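Local coordinates for protein phenolic acid decarboxylase (Sedimentibacter hydroxybenzoicus, PDB 7AE5) that catalyses the reversible, non-oxidative decarboxylation of 4-hydroxybenzoate and 3,4-dihydroxybenzoate with prenylated FMN and manganese, detoxifying phenolic compounds under anaerobic conditions, at residues Tyr5-Glu13 and His299-Asn307. Sequence-based numbering, arbitrary orientation.
Sequences YKDLREFLE and HRTNPIFEN
Arg300 NH1 donates to Asp7 OD2 at 2.7 Å, a nearly straight salt bridge (173°). Asp7 OD2 lies in the guanidinium plane of Arg300, yet the donor comes from above the carboxylate plane. The other oxygen, Asp7 OD1, accepts from Glu10 N at 2.9 Å. Asp7 is thus the N-cap of helix 8-17. Its CG sits between the backbone N and the carbonyl carbon (chi1 54°), which turns OD1 back to the helix end.

Arg9 runs out from the helix in the opposite direction to Arg300. Its chain is extended from CG to NE, and this carries the guanidinium to the loop at Thr301. There Arg9 NH2 donates to Thr301 O at 2.9 Å. The two guanidinium groups lie flat on each other, with centres 4.3 Å apart and planes nearly parallel. Nearby acids probably offset their like charges: Asp7 pairs with Arg300, and Glu258 forms a salt bridge with Arg9 NE. Arg300 NE is buried here without a polar partner.

Next to this polar layer the contact is apolar. Leu8 CD2 packs on Ile304 CG2 at 4.3 Å, and Leu12 CD1 meets Ile304 CD1 at the same distance. Leu8 CD1 also rests 3.8 Å from Glu306 CD. The carboxylate of Glu306 is held by Lys145 and the backbone N of Asn209. The side chain of Glu306 is about 9 Å from that of Thr166, which is predicted to bind prenylated FMN.

Strand 304-306 edges a four-stranded mixed sheet, parallel to strand 62-65. The axis of helix segment 8-13 makes 80° with strand 304-306. Val64 and Phe52 of the sheet complete the apolar layer around Leu12 and Ile304.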
ATOM      1  N   TYR C   5      -3.504 -29.314  45.814  1.00 93.81           N
ATOM      2  CA  TYR C   5      -3.908 -30.666  45.453  1.00 91.96           C
ATOM      3  C   TYR C   5      -2.690 -31.576  45.436  1.00 92.04           C
ATOM      4  O   TYR C   5      -1.687 -31.270  44.780  1.00 91.34           O
ATOM      5  CB  TYR C   5      -4.604 -30.693  44.089  1.00 88.67           C
ATOM      6  CG  TYR C   5      -5.742 -29.707  43.957  1.00 88.68           C
ATOM      7  CD1 TYR C   5      -5.519 -28.406  43.521  1.00 88.44           C
ATOM      8  CD2 TYR C   5      -7.039 -30.074  44.282  1.00 89.29           C
ATOM      9  CE1 TYR C   5      -6.561 -27.504  43.402  1.00 88.79           C
ATOM     10  CE2 TYR C   5      -8.086 -29.183  44.166  1.00 89.69           C
ATOM     11  CZ  TYR C   5      -7.842 -27.899  43.727  1.00 89.75           C
ATOM     12  OH  TYR C   5      -8.884 -27.008  43.612  1.00 92.84           O
ATOM     13  N   LYS C   6      -2.784 -32.699  46.150  1.00 74.29           N
ATOM     14  CA  LYS C   6      -1.691 -33.661  46.204  1.00 74.82           C
ATOM     15  C   LYS C   6      -1.678 -34.608  45.012  1.00 72.17           C
ATOM     16  O   LYS C   6      -0.648 -35.243  44.756  1.00 72.43           O
ATOM     17  CB  LYS C   6      -1.767 -34.475  47.498  1.00 77.63           C
ATOM     18  CG  LYS C   6      -0.829 -34.001  48.597  1.00 80.95           C
ATOM     19  CD  LYS C   6      -0.493 -35.132  49.555  1.00 83.48           C
ATOM     20  CE  LYS C   6      -1.753 -35.793  50.094  1.00 83.97           C
ATOM     21  NZ  LYS C   6      -1.507 -36.510  51.378  1.00 87.47           N
ATOM     22  N   ASP C   7      -2.787 -34.722  44.286  1.00 75.49           N
ATOM     23  CA  ASP C   7      -2.880 -35.610  43.134  1.00 73.24           C
ATOM     24  C   ASP C   7      -4.076 -35.178  42.290  1.00 71.02           C
ATOM     25  O   ASP C   7      -4.670 -34.120  42.520  1.00 71.17           O
ATOM     26  CB  ASP C   7      -2.973 -37.077  43.577  1.00 74.51           C
ATOM     27  CG  ASP C   7      -4.098 -37.328  44.571  1.00 76.12           C
ATOM     28  OD1 ASP C   7      -5.148 -36.656  44.496  1.00 75.42           O
ATOM     29  OD2 ASP C   7      -3.928 -38.209  45.441  1.00 78.37           O
ATOM     30  N   LEU C   8      -4.431 -36.009  41.308  1.00 65.38           N
ATOM     31  CA  LEU C   8      -5.566 -35.709  40.445  1.00 63.48           C
ATOM     32  C   LEU C   8      -6.897 -35.990  41.129  1.00 64.65           C
ATOM     33  O   LEU C   8      -7.879 -35.279  40.881  1.00 64.07           O
ATOM     34  CB  LEU C   8      -5.458 -36.514  39.148  1.00 61.64           C
ATOM     35  CG  LEU C   8      -6.666 -36.530  38.208  1.00 60.00           C
ATOM     36  CD1 LEU C   8      -6.711 -35.261  37.374  1.00 58.22           C
ATOM     37  CD2 LEU C   8      -6.633 -37.762  37.317  1.00 59.39           C
ATOM     38  N   ARG C   9      -6.948 -37.007  41.996  1.00 60.31           N
ATOM     39  CA  ARG C   9      -8.209 -37.389  42.626  1.00 61.82           C
ATOM     40  C   ARG C   9      -8.736 -36.287  43.534  1.00 63.26           C
ATOM     41  O   ARG C   9      -9.947 -36.045  43.587  1.00 63.72           O
ATOM     42  CB  ARG C   9      -8.027 -38.688  43.409  1.00 64.03           C
ATOM     43  CG  ARG C   9      -7.478 -39.817  42.568  1.00 63.18           C
ATOM     44  CD  ARG C   9      -7.454 -41.125  43.327  1.00 65.72           C
ATOM     45  NE  ARG C   9      -6.978 -42.218  42.488  1.00 65.28           N
ATOM     46  CZ  ARG C   9      -7.164 -43.503  42.756  1.00 67.25           C
ATOM     47  NH1 ARG C   9      -7.816 -43.896  43.837  1.00 69.75           N
ATOM     48  NH2 ARG C   9      -6.685 -44.416  41.915  1.00 67.02           N
ATOM     49  N   GLU C  10      -7.843 -35.618  44.268  1.00 74.68           N
ATOM     50  CA  GLU C  10      -8.264 -34.469  45.061  1.00 76.34           C
ATOM     51  C   GLU C  10      -8.844 -33.378  44.172  1.00 74.65           C
ATOM     52  O   GLU C  10      -9.867 -32.771  44.506  1.00 75.82           O
ATOM     53  CB  GLU C  10      -7.089 -33.930  45.875  1.00 78.01           C
ATOM     54  CG  GLU C  10      -6.793 -34.716  47.143  1.00 80.85           C
ATOM     55  CD  GLU C  10      -5.479 -34.310  47.787  1.00 82.46           C
ATOM     56  OE1 GLU C  10      -4.988 -33.201  47.487  1.00 82.02           O
ATOM     57  OE2 GLU C  10      -4.939 -35.100  48.591  1.00 84.49           O
ATOM     58  N   PHE C  11      -8.209 -33.127  43.024  1.00 61.58           N
ATOM     59  CA  PHE C  11      -8.718 -32.118  42.101  1.00 59.86           C
ATOM     60  C   PHE C  11     -10.040 -32.551  41.481  1.00 59.00           C
ATOM     61  O   PHE C  11     -10.937 -31.724  41.283  1.00 59.09           O
ATOM     62  CB  PHE C  11      -7.682 -31.835  41.014  1.00 57.58           C
ATOM     63  CG  PHE C  11      -8.085 -30.746  40.064  1.00 55.98           C
ATOM     64  CD1 PHE C  11      -8.353 -29.469  40.527  1.00 57.31           C
ATOM     65  CD2 PHE C  11      -8.194 -30.998  38.707  1.00 53.46           C
ATOM     66  CE1 PHE C  11      -8.725 -28.464  39.656  1.00 56.11           C
ATOM     67  CE2 PHE C  11      -8.563 -29.996  37.830  1.00 52.17           C
ATOM     68  CZ  PHE C  11      -8.829 -28.727  38.305  1.00 53.48           C
ATOM     69  N   LEU C  12     -10.176 -33.842  41.171  1.00 58.51           N
ATOM     70  CA  LEU C  12     -11.404 -34.329  40.550  1.00 58.04           C
ATOM     71  C   LEU C  12     -12.600 -34.150  41.478  1.00 60.59           C
ATOM     72  O   LEU C  12     -13.680 -33.738  41.039  1.00 60.57           O
ATOM     73  CB  LEU C  12     -11.242 -35.798  40.160  1.00 57.69           C
ATOM     74  CG  LEU C  12     -10.472 -36.098  38.872  1.00 55.21           C
ATOM     75  CD1 LEU C  12     -10.557 -37.578  38.524  1.00 55.53           C
ATOM     76  CD2 LEU C  12     -10.971 -35.240  37.719  1.00 53.19           C
ATOM     77  N   GLU C  13     -12.425 -34.449  42.767  1.00 63.59           N
ATOM     78  CA  GLU C  13     -13.532 -34.315  43.709  1.00 66.48           C
ATOM     79  C   GLU C  13     -13.889 -32.851  43.935  1.00 67.26           C
ATOM     80  O   GLU C  13     -15.066 -32.514  44.105  1.00 68.89           O
ATOM     81  CB  GLU C  13     -13.183 -34.997  45.032  1.00 69.19           C
ATOM     82  N   HIS C 299       1.770 -47.995  39.438  1.00 65.20           N
ATOM     83  CA  HIS C 299       0.494 -47.299  39.377  1.00 64.54           C
ATOM     84  C   HIS C 299      -0.257 -47.443  40.693  1.00 66.31           C
ATOM     85  O   HIS C 299      -0.054 -48.402  41.444  1.00 67.93           O
ATOM     86  CB  HIS C 299      -0.366 -47.820  38.219  1.00 63.21           C
ATOM     87  CG  HIS C 299      -0.870 -49.216  38.415  1.00 64.23           C
ATOM     88  ND1 HIS C 299      -2.008 -49.504  39.137  1.00 65.30           N
ATOM     89  CD2 HIS C 299      -0.389 -50.406  37.982  1.00 64.39           C
ATOM     90  CE1 HIS C 299      -2.209 -50.810  39.137  1.00 66.09           C
ATOM     91  NE2 HIS C 299      -1.240 -51.380  38.444  1.00 65.54           N
ATOM     92  N   ARG C 300      -1.127 -46.472  40.958  1.00 63.88           N
ATOM     93  CA  ARG C 300      -2.013 -46.526  42.109  1.00 65.43           C
ATOM     94  C   ARG C 300      -3.080 -47.597  41.898  1.00 65.74           C
ATOM     95  O   ARG C 300      -3.288 -48.097  40.791  1.00 64.51           O
ATOM     96  CB  ARG C 300      -2.668 -45.164  42.341  1.00 64.92           C
ATOM     97  CG  ARG C 300      -1.702 -43.993  42.298  1.00 64.26           C
ATOM     98  CD  ARG C 300      -2.415 -42.672  42.529  1.00 63.78           C
ATOM     99  NE  ARG C 300      -3.298 -42.722  43.687  1.00 65.36           N
ATOM    100  CZ  ARG C 300      -3.684 -41.661  44.381  1.00 65.72           C
ATOM    101  NH1 ARG C 300      -3.275 -40.443  44.065  1.00 64.62           N
ATOM    102  NH2 ARG C 300      -4.504 -41.825  45.415  1.00 67.26           N
ATOM    103  N   THR C 301      -3.765 -47.952  42.981  1.00 69.89           N
ATOM    104  CA  THR C 301      -4.829 -48.942  42.892  1.00 70.41           C
ATOM    105  C   THR C 301      -6.048 -48.337  42.204  1.00 69.14           C
ATOM    106  O   THR C 301      -6.508 -47.253  42.574  1.00 69.01           O
ATOM    107  CB  THR C 301      -5.199 -49.453  44.282  1.00 72.75           C
ATOM    108  OG1 THR C 301      -4.027 -49.966  44.929  1.00 74.00           O
ATOM    109  CG2 THR C 301      -6.240 -50.560  44.182  1.00 73.43           C
ATOM    110  N   ASN C 302      -6.572 -49.050  41.210  1.00 79.43           N
ATOM    111  CA  ASN C 302      -7.632 -48.551  40.340  1.00 78.08           C
ATOM    112  C   ASN C 302      -7.244 -47.206  39.718  1.00 76.35           C
ATOM    113  O   ASN C 302      -7.903 -46.192  39.957  1.00 76.11           O
ATOM    114  CB  ASN C 302      -8.951 -48.439  41.093  1.00 79.23           C
ATOM    115  CG  ASN C 302      -9.647 -49.782  41.260  1.00 80.49           C
ATOM    116  OD1 ASN C 302     -10.707 -50.022  40.680  1.00 80.14           O
ATOM    117  ND2 ASN C 302      -9.055 -50.664  42.058  1.00 82.07           N
ATOM    118  N   PRO C 303      -6.180 -47.168  38.912  1.00 62.81           N
ATOM    119  CA  PRO C 303      -5.727 -45.892  38.353  1.00 61.28           C
ATOM    120  C   PRO C 303      -6.731 -45.314  37.372  1.00 59.79           C
ATOM    121  O   PRO C 303      -7.562 -46.015  36.790  1.00 59.59           O
ATOM    122  CB  PRO C 303      -4.415 -46.251  37.648  1.00 60.53           C
ATOM    123  CG  PRO C 303      -4.524 -47.696  37.361  1.00 61.02           C
ATOM    124  CD  PRO C 303      -5.336 -48.290  38.470  1.00 62.85           C
ATOM    125  N   ILE C 304      -6.623 -44.002  37.187  1.00 56.50           N
ATOM    126  CA  ILE C 304      -7.523 -43.235  36.339  1.00 55.12           C
ATOM    127  C   ILE C 304      -6.717 -42.691  35.168  1.00 53.34           C
ATOM    128  O   ILE C 304      -5.760 -41.931  35.364  1.00 53.09           O
ATOM    129  CB  ILE C 304      -8.200 -42.099  37.119  1.00 55.49           C
ATOM    130  CG1 ILE C 304      -9.145 -42.677  38.175  1.00 57.25           C
ATOM    131  CG2 ILE C 304      -8.945 -41.186  36.171  1.00 53.93           C
ATOM    132  CD1 ILE C 304      -9.514 -41.704  39.274  1.00 58.11           C
ATOM    133  N   PHE C 305      -7.104 -43.080  33.956  1.00 53.63           N
ATOM    134  CA  PHE C 305      -6.413 -42.654  32.741  1.00 51.97           C
ATOM    135  C   PHE C 305      -6.841 -41.228  32.422  1.00 50.89           C
ATOM    136  O   PHE C 305      -7.877 -41.001  31.792  1.00 50.21           O
ATOM    137  CB  PHE C 305      -6.729 -43.603  31.588  1.00 51.26           C
ATOM    138  CG  PHE C 305      -6.031 -43.258  30.296  1.00 49.66           C
ATOM    139  CD1 PHE C 305      -4.836 -42.554  30.298  1.00 49.49           C
ATOM    140  CD2 PHE C 305      -6.569 -43.648  29.078  1.00 48.69           C
ATOM    141  CE1 PHE C 305      -4.196 -42.240  29.112  1.00 49.79           C
ATOM    142  CE2 PHE C 305      -5.931 -43.339  27.888  1.00 48.27           C
ATOM    143  CZ  PHE C 305      -4.743 -42.634  27.906  1.00 49.18           C
ATOM    144  N   GLU C 306      -6.036 -40.261  32.855  1.00 58.86           N
ATOM    145  CA  GLU C 306      -6.296 -38.855  32.561  1.00 57.88           C
ATOM    146  C   GLU C 306      -5.756 -38.545  31.171  1.00 57.48           C
ATOM    147  O   GLU C 306      -4.541 -38.433  30.979  1.00 58.38           O
ATOM    148  CB  GLU C 306      -5.659 -37.954  33.614  1.00 58.55           C
ATOM    149  CG  GLU C 306      -5.980 -36.475  33.426  1.00 57.65           C
ATOM    150  CD  GLU C 306      -4.943 -35.556  34.044  1.00 58.24           C
ATOM    151  OE1 GLU C 306      -3.950 -36.063  34.605  1.00 58.97           O
ATOM    152  OE2 GLU C 306      -5.122 -34.321  33.972  1.00 58.14           O
ATOM    153  N   ASN C 307      -6.656 -38.416  30.201  1.00 48.20           N
ATOM    154  CA  ASN C 307      -6.282 -38.168  28.819  1.00 48.43           C
ATOM    155  C   ASN C 307      -6.974 -36.908  28.321  1.00 48.04           C
ATOM    156  O   ASN C 307      -7.930 -36.417  28.925  1.00 47.39           O
ATOM    157  CB  ASN C 307      -6.633 -39.359  27.920  1.00 47.93           C
ATOM    158  CG  ASN C 307      -5.599 -39.592  26.838  1.00 48.45           C
ATOM    159  OD1 ASN C 307      -4.417 -39.296  27.016  1.00 49.35           O
ATOM    160  ND2 ASN C 307      -6.038 -40.138  25.710  1.00 47.83           N
TER